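PDB 2CY4: epidermal growth factor receptor pathway substrate 8-like protein 1 from Mus musculus, which probably acts as an adaptor in epidermal growth factor receptor signalling, its phosphotyrosine-binding domain being likely to recruit peptide segments of partner proteins. Local coordinates for residues 11-16 against 51-56; 94-99 against 107-112. All coordinates share one frame; numbering follows the deposited sequence.

Interaction 1: residues 11-16 against 51-56; sequences YHVNHL and MLLRVS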
loop_
_atom_site.group_PDB
_atom_site.type_symbol
_atom_site.label_atom_id
_atom_site.label_comp_id
_atom_site.label_asym_id
_atom_site.label_seq_id
_atom_site.Cartn_x
_atom_site.Cartn_y
_atom_site.Cartn_z
ATOM N N TYR A 11 -3.858 12.319 -15.872
ATOM C CA TYR A 11 -4.303 13.560 -15.283
ATOM C C TYR A 11 -3.378 13.956 -14.158
ATOM O O TYR A 11 -2.829 13.081 -13.425
ATOM C CB TYR A 11 -5.672 13.361 -14.634
ATOM C CG TYR A 11 -6.712 12.810 -15.562
ATOM C CD1 TYR A 11 -6.865 11.427 -15.718
ATOM C CD2 TYR A 11 -7.562 13.667 -16.289
ATOM C CE1 TYR A 11 -7.845 10.883 -16.565
ATOM C CE2 TYR A 11 -8.548 13.134 -17.160
ATOM C CZ TYR A 11 -8.673 11.746 -17.280
ATOM O OH TYR A 11 -9.610 11.241 -18.146
ATOM N N HIS A 12 -3.218 15.259 -13.999
ATOM C CA HIS A 12 -2.492 15.784 -12.850
ATOM C C HIS A 12 -3.517 15.925 -11.713
ATOM O O HIS A 12 -4.547 16.598 -11.850
ATOM C CB HIS A 12 -1.898 17.154 -13.140
ATOM C CG HIS A 12 -0.590 17.079 -13.825
ATOM N ND1 HIS A 12 0.590 17.105 -13.133
ATOM C CD2 HIS A 12 -0.277 16.921 -15.136
ATOM C CE1 HIS A 12 1.598 16.962 -13.990
ATOM N NE2 HIS A 12 1.095 16.846 -15.204
ATOM N N VAL A 13 -3.249 15.283 -10.586
ATOM C CA VAL A 13 -4.156 15.405 -9.459
ATOM C C VAL A 13 -3.325 15.694 -8.240
ATOM O O VAL A 13 -2.098 15.601 -8.291
ATOM C CB VAL A 13 -4.897 14.075 -9.177
ATOM C CG1 VAL A 13 -5.667 13.617 -10.421
ATOM C CG2 VAL A 13 -3.892 13.002 -8.848
ATOM N N ASN A 14 -4.000 16.041 -7.136
ATOM C CA ASN A 14 -3.305 16.203 -5.871
ATOM C C ASN A 14 -3.775 15.049 -5.001
ATOM O O ASN A 14 -4.948 15.010 -4.659
ATOM C CB ASN A 14 -3.736 17.435 -5.098
ATOM C CG ASN A 14 -2.978 18.711 -5.537
ATOM O OD1 ASN A 14 -1.933 18.648 -6.146
ATOM N ND2 ASN A 14 -3.509 19.838 -5.181
ATOM N N HIS A 15 -2.861 14.157 -4.604
ATOM C CA HIS A 15 -3.227 13.076 -3.684
ATOM C C HIS A 15 -3.379 13.710 -2.296
ATOM O O HIS A 15 -2.491 14.414 -1.860
ATOM C CB HIS A 15 -2.099 12.014 -3.673
ATOM C CG HIS A 15 -2.271 10.969 -2.596
ATOM N ND1 HIS A 15 -1.852 11.162 -1.293
ATOM C CD2 HIS A 15 -2.876 9.750 -2.639
ATOM C CE1 HIS A 15 -2.193 10.093 -0.558
ATOM N NE2 HIS A 15 -2.808 9.229 -1.342
ATOM N N LEU A 16 -4.510 13.505 -1.593
ATOM C CA LEU A 16 -4.683 14.036 -0.229
ATOM C C LEU A 16 -4.381 12.971 0.858
ATOM O O LEU A 16 -3.660 13.242 1.822
ATOM C CB LEU A 16 -6.130 14.533 -0.007
ATOM C CG LEU A 16 -6.480 15.688 -0.953
ATOM C CD1 LEU A 16 -7.940 16.108 -0.629
ATOM C CD2 LEU A 16 -5.529 16.906 -0.661
HETATM N N MSE A 51 0.433 14.491 -8.215
HETATM C CA MSE A 51 0.694 13.155 -8.725
HETATM C C MSE A 51 0.096 13.058 -10.115
HETATM O O MSE A 51 -0.833 13.797 -10.439
HETATM C CB MSE A 51 -0.040 12.109 -7.815
HETATM C CG MSE A 51 0.830 11.161 -7.090
HETATM SE SE MSE A 51 -0.136 9.965 -5.996
HETATM C CE MSE A 51 0.810 10.267 -4.334
ATOM N N LEU A 52 0.611 12.121 -10.907
ATOM C CA LEU A 52 0.080 11.813 -12.194
ATOM C C LEU A 52 -0.849 10.577 -12.019
ATOM O O LEU A 52 -0.501 9.573 -11.342
ATOM C CB LEU A 52 1.213 11.469 -13.078
ATOM C CG LEU A 52 1.781 12.516 -13.984
ATOM C CD1 LEU A 52 1.783 13.849 -13.342
ATOM C CD2 LEU A 52 3.209 12.034 -14.395
ATOM N N LEU A 53 -2.071 10.682 -12.523
ATOM C CA LEU A 53 -3.005 9.552 -12.409
ATOM C C LEU A 53 -3.274 9.113 -13.828
ATOM O O LEU A 53 -3.866 9.840 -14.597
ATOM C CB LEU A 53 -4.294 9.951 -11.659
ATOM C CG LEU A 53 -5.266 8.808 -11.309
ATOM C CD1 LEU A 53 -6.223 9.218 -10.194
ATOM C CD2 LEU A 53 -6.061 8.387 -12.550
ATOM N N ARG A 54 -2.882 7.888 -14.142
ATOM C CA ARG A 54 -2.987 7.360 -15.484
ATOM C C ARG A 54 -4.018 6.270 -15.534
ATOM O O ARG A 54 -4.033 5.421 -14.679
ATOM C CB ARG A 54 -1.614 6.801 -15.905
ATOM C CG ARG A 54 -1.589 6.109 -17.275
ATOM C CD ARG A 54 -0.171 5.664 -17.569
ATOM N NE ARG A 54 0.741 6.812 -17.558
ATOM C CZ ARG A 54 2.076 6.720 -17.626
ATOM N NH1 ARG A 54 2.655 5.526 -17.708
ATOM N NH2 ARG A 54 2.840 7.818 -17.593
ATOM N N VAL A 55 -4.883 6.316 -16.545
ATOM C CA VAL A 55 -5.949 5.316 -16.734
ATOM C C VAL A 55 -5.675 4.640 -18.090
ATOM O O VAL A 55 -5.552 5.293 -19.159
ATOM C CB VAL A 55 -7.331 6.026 -16.807
ATOM C CG1 VAL A 55 -8.489 5.046 -16.908
ATOM C CG2 VAL A 55 -7.529 6.913 -15.573
ATOM N N SER A 56 -5.552 3.318 -18.049
ATOM C CA SER A 56 -5.353 2.552 -19.280
ATOM C C SER A 56 -6.425 1.431 -19.277
ATOM O O SER A 56 -7.170 1.286 -18.295
ATOM C CB SER A 56 -3.974 1.956 -19.283
ATOM O OG SER A 56 -4.011 0.790 -18.513
#

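Interaction 2: residues 94-99 against 107-112; sequences LLLLVC and PDVHFF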
loop_
_atom_site.group_PDB
_atom_site.type_symbol
_atom_site.label_atom_id
_atom_site.label_comp_id
_atom_site.label_asym_id
_atom_site.label_seq_id
_atom_site.Cartn_x
_atom_site.Cartn_y
_atom_site.Cartn_z
ATOM N N LEU A 94 -14.126 15.793 -4.860
ATOM C CA LEU A 94 -12.924 15.038 -4.640
ATOM C C LEU A 94 -13.064 13.751 -5.379
ATOM O O LEU A 94 -14.173 13.282 -5.585
ATOM C CB LEU A 94 -12.720 14.757 -3.130
ATOM C CG LEU A 94 -12.398 15.966 -2.222
ATOM C CD1 LEU A 94 -12.237 15.404 -0.784
ATOM C CD2 LEU A 94 -11.058 16.777 -2.663
ATOM N N LEU A 95 -11.949 13.215 -5.871
ATOM C CA LEU A 95 -12.038 11.912 -6.523
ATOM C C LEU A 95 -11.823 10.838 -5.401
ATOM O O LEU A 95 -10.792 10.884 -4.697
ATOM C CB LEU A 95 -10.941 11.756 -7.588
ATOM C CG LEU A 95 -10.923 10.344 -8.231
ATOM C CD1 LEU A 95 -12.098 10.231 -9.164
ATOM C CD2 LEU A 95 -9.700 10.099 -9.060
ATOM N N LEU A 96 -12.772 9.916 -5.215
ATOM C CA LEU A 96 -12.649 8.849 -4.211
ATOM C C LEU A 96 -12.369 7.537 -4.986
ATOM O O LEU A 96 -13.005 7.232 -5.969
ATOM C CB LEU A 96 -13.945 8.732 -3.379
ATOM C CG LEU A 96 -14.106 7.363 -2.679
ATOM C CD1 LEU A 96 -13.161 7.241 -1.540
ATOM C CD2 LEU A 96 -15.463 7.294 -2.036
ATOM N N LEU A 97 -11.370 6.804 -4.584
ATOM C CA LEU A 97 -11.018 5.548 -5.252
ATOM C C LEU A 97 -10.901 4.550 -4.096
ATOM O O LEU A 97 -10.206 4.804 -3.086
ATOM C CB LEU A 97 -9.633 5.700 -5.905
ATOM C CG LEU A 97 -9.467 5.479 -7.397
ATOM C CD1 LEU A 97 -7.923 5.325 -7.605
ATOM C CD2 LEU A 97 -10.226 4.151 -7.866
ATOM N N VAL A 98 -11.567 3.431 -4.245
ATOM C CA VAL A 98 -11.471 2.403 -3.253
ATOM C C VAL A 98 -10.818 1.215 -3.991
ATOM O O VAL A 98 -11.311 0.754 -5.047
ATOM C CB VAL A 98 -12.851 1.965 -2.696
ATOM C CG1 VAL A 98 -12.598 0.814 -1.661
ATOM C CG2 VAL A 98 -13.475 3.079 -1.907
ATOM N N CYS A 99 -9.783 0.645 -3.388
ATOM C CA CYS A 99 -9.050 -0.470 -4.024
ATOM C C CYS A 99 -8.727 -1.572 -3.011
ATOM O O CYS A 99 -8.800 -1.386 -1.792
ATOM C CB CYS A 99 -7.681 -0.011 -4.552
ATOM S SG CYS A 99 -7.722 1.391 -5.622
ATOM N N PRO A 107 -8.856 -3.443 2.170
ATOM C CA PRO A 107 -8.932 -2.528 1.026
ATOM C C PRO A 107 -8.532 -1.100 1.532
ATOM O O PRO A 107 -8.399 -0.850 2.752
ATOM C CB PRO A 107 -10.407 -2.704 0.545
ATOM C CG PRO A 107 -11.146 -3.057 1.797
ATOM C CD PRO A 107 -10.190 -3.966 2.554
ATOM N N ASP A 108 -8.277 -0.191 0.602
ATOM C CA ASP A 108 -7.858 1.182 0.946
ATOM C C ASP A 108 -8.765 2.238 0.329
ATOM O O ASP A 108 -9.310 2.076 -0.756
ATOM C CB ASP A 108 -6.471 1.512 0.370
ATOM C CG ASP A 108 -5.403 0.645 0.917
ATOM O OD1 ASP A 108 -5.322 0.696 2.170
ATOM O OD2 ASP A 108 -4.691 -0.051 0.110
ATOM N N VAL A 109 -8.823 3.370 1.002
ATOM C CA VAL A 109 -9.556 4.501 0.472
ATOM C C VAL A 109 -8.540 5.558 0.015
ATOM O O VAL A 109 -7.585 5.853 0.749
ATOM C CB VAL A 109 -10.371 5.169 1.550
ATOM C CG1 VAL A 109 -10.845 6.592 1.060
ATOM C CG2 VAL A 109 -11.530 4.276 1.884
ATOM N N HIS A 110 -8.733 6.159 -1.161
ATOM C CA HIS A 110 -7.798 7.215 -1.593
ATOM C C HIS A 110 -8.599 8.437 -1.962
ATOM O O HIS A 110 -9.607 8.305 -2.645
ATOM C CB HIS A 110 -7.032 6.874 -2.866
ATOM C CG HIS A 110 -6.305 5.565 -2.858
ATOM N ND1 HIS A 110 -5.072 5.403 -2.244
ATOM C CD2 HIS A 110 -6.643 4.352 -3.327
ATOM C CE1 HIS A 110 -4.700 4.145 -2.329
ATOM N NE2 HIS A 110 -5.633 3.469 -2.976
ATOM N N PHE A 111 -8.215 9.604 -1.464
ATOM C CA PHE A 111 -8.844 10.855 -1.916
ATOM C C PHE A 111 -7.851 11.710 -2.693
ATOM O O PHE A 111 -6.704 11.923 -2.248
ATOM C CB PHE A 111 -9.354 11.678 -0.754
ATOM C CG PHE A 111 -10.644 11.161 -0.171
ATOM C CD1 PHE A 111 -11.848 11.425 -0.846
ATOM C CD2 PHE A 111 -10.687 10.550 1.090
ATOM C CE1 PHE A 111 -13.119 11.141 -0.276
ATOM C CE2 PHE A 111 -11.942 10.251 1.688
ATOM C CZ PHE A 111 -13.161 10.559 1.015
ATOM N N PHE A 112 -8.292 12.200 -3.858
ATOM C CA PHE A 112 -7.469 13.098 -4.678
ATOM C C PHE A 112 -8.277 14.385 -5.040
ATOM O O PHE A 112 -9.510 14.381 -5.057
ATOM C CB PHE A 112 -7.088 12.479 -6.003
ATOM C CG PHE A 112 -6.467 11.137 -5.919
ATOM C CD1 PHE A 112 -7.290 10.004 -5.881
ATOM C CD2 PHE A 112 -5.048 10.993 -5.921
ATOM C CE1 PHE A 112 -6.705 8.744 -5.849
ATOM C CE2 PHE A 112 -4.452 9.731 -5.884
ATOM C CZ PHE A 112 -5.287 8.601 -5.851
#

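Interaction 1: residues 11-16 against 51-56
The carbonyl oxygen of Y11 is gripped twice by the opposing strand: L53 N gives it a nearly straight hydrogen bond of 2.7 Å lying in the carbonyl plane, and L52 CA adds a C-H...O contact at 3.4 Å. Y11 N returns a bond to L53 O, its donor tilted out of that carbonyl's plane. One hydrogen-bonded pair further on, V13 N points almost straight at M51 O, 2.8 Å away, and M51 N comes back to V13 O. The side chains of Y11, V13, M51 and L53 share one face of this antiparallel ladder. Here V13 puts CG1 across L53 CB at 4.1 Å and CG2 against M51 CB. The Y11 ring meets V55 with its edge, CE1 lying 4.1 Å from CG2, while its OH bonds to D125 on helix 119-133, the C-terminal helix that covers this side as in other phosphotyrosine-binding domains. Past the last bridge, H15 swings CG anti to its backbone N (chi1 171°), which lays the imidazole alongside the bent chain of M51, a selenomethionine whose CE is 3.5 Å from H15 CB. The H15 NE2 end bonds to T18. Paired main-chain dipoles thus do the polar work between the strands, and the side chains that meet on the helix-covered face add apolar contact, while H12, on the other face, is exposed.

Interaction 2: residues 94-99 against 107-112
L97 and H110 pair at the middle of an antiparallel beta hairpin, two neighbouring strands in the bent sheet of the phosphotyrosine-binding domain. H110 N reaches L97 O at 2.8 Å, and L97 N answers to H110 O. The same two-way bonding joins L95 with F112 and C99 with D108, so the ladder has six bonds and stays in step along its whole length. Packing is densest towards the F111 and F112 end. The F112 ring spans two leucines on the other strand: CD1 is 4.0 Å from L95 CD2, and CE1 is equally near L97 CD1. On the reverse face, F111 holds CG beside its backbone N (chi1 -77°), and its ring takes L96 CD1 over one face, 4.3 Å from the centroid, while L94 CD1 comes obliquely to CD1 of the ring at 4.0 Å. The same ring also touches A33 and S34 of helix 30-42; replacing F111 by an alanine would probably leave L96 CD1 without its aromatic face and open a gap beneath that helix. L96 CD1 is also in firm contact with V109 CG1, at 3.5 Å. Towards the turn the backbone bonds continue, but the side chains touch less: V98 CG2 and V109 CG2 stand 4.4 Å apart, and P107 is partly exposed to solvent. D108 turns its carboxylate out of the hairpin to a salt bridge with R104 of the second subunit. H110 ND1 is taken by T18, while at the edge of the same ring C99 SG sits near the ring plane, 3.9 Å from H110 CD2.

In the fold
Both contacts are buried and belong to one continuous antiparallel sheet, with strand 9-20 beside strand 108-113, so interaction 1 passes into interaction 2 through a probable hydrogen bond from L16 N to F111 O. F112 serves both, its ring also packing on V13 and H15. Interaction 1 joins strands far apart in sequence, crosses at a steeper angle and lies under the C-terminal helix. Interaction 2, nearer the chain's centre, is a sequence-local hairpin with a longer ladder and more aromatic packing, backed on one side by helix 30-42. It adjoins strand 79-85, which in related domains flanks the peptide groove. Both also reach the second subunit, interaction 1 by packing of H15 on its E103 and interaction 2 by a charged pair.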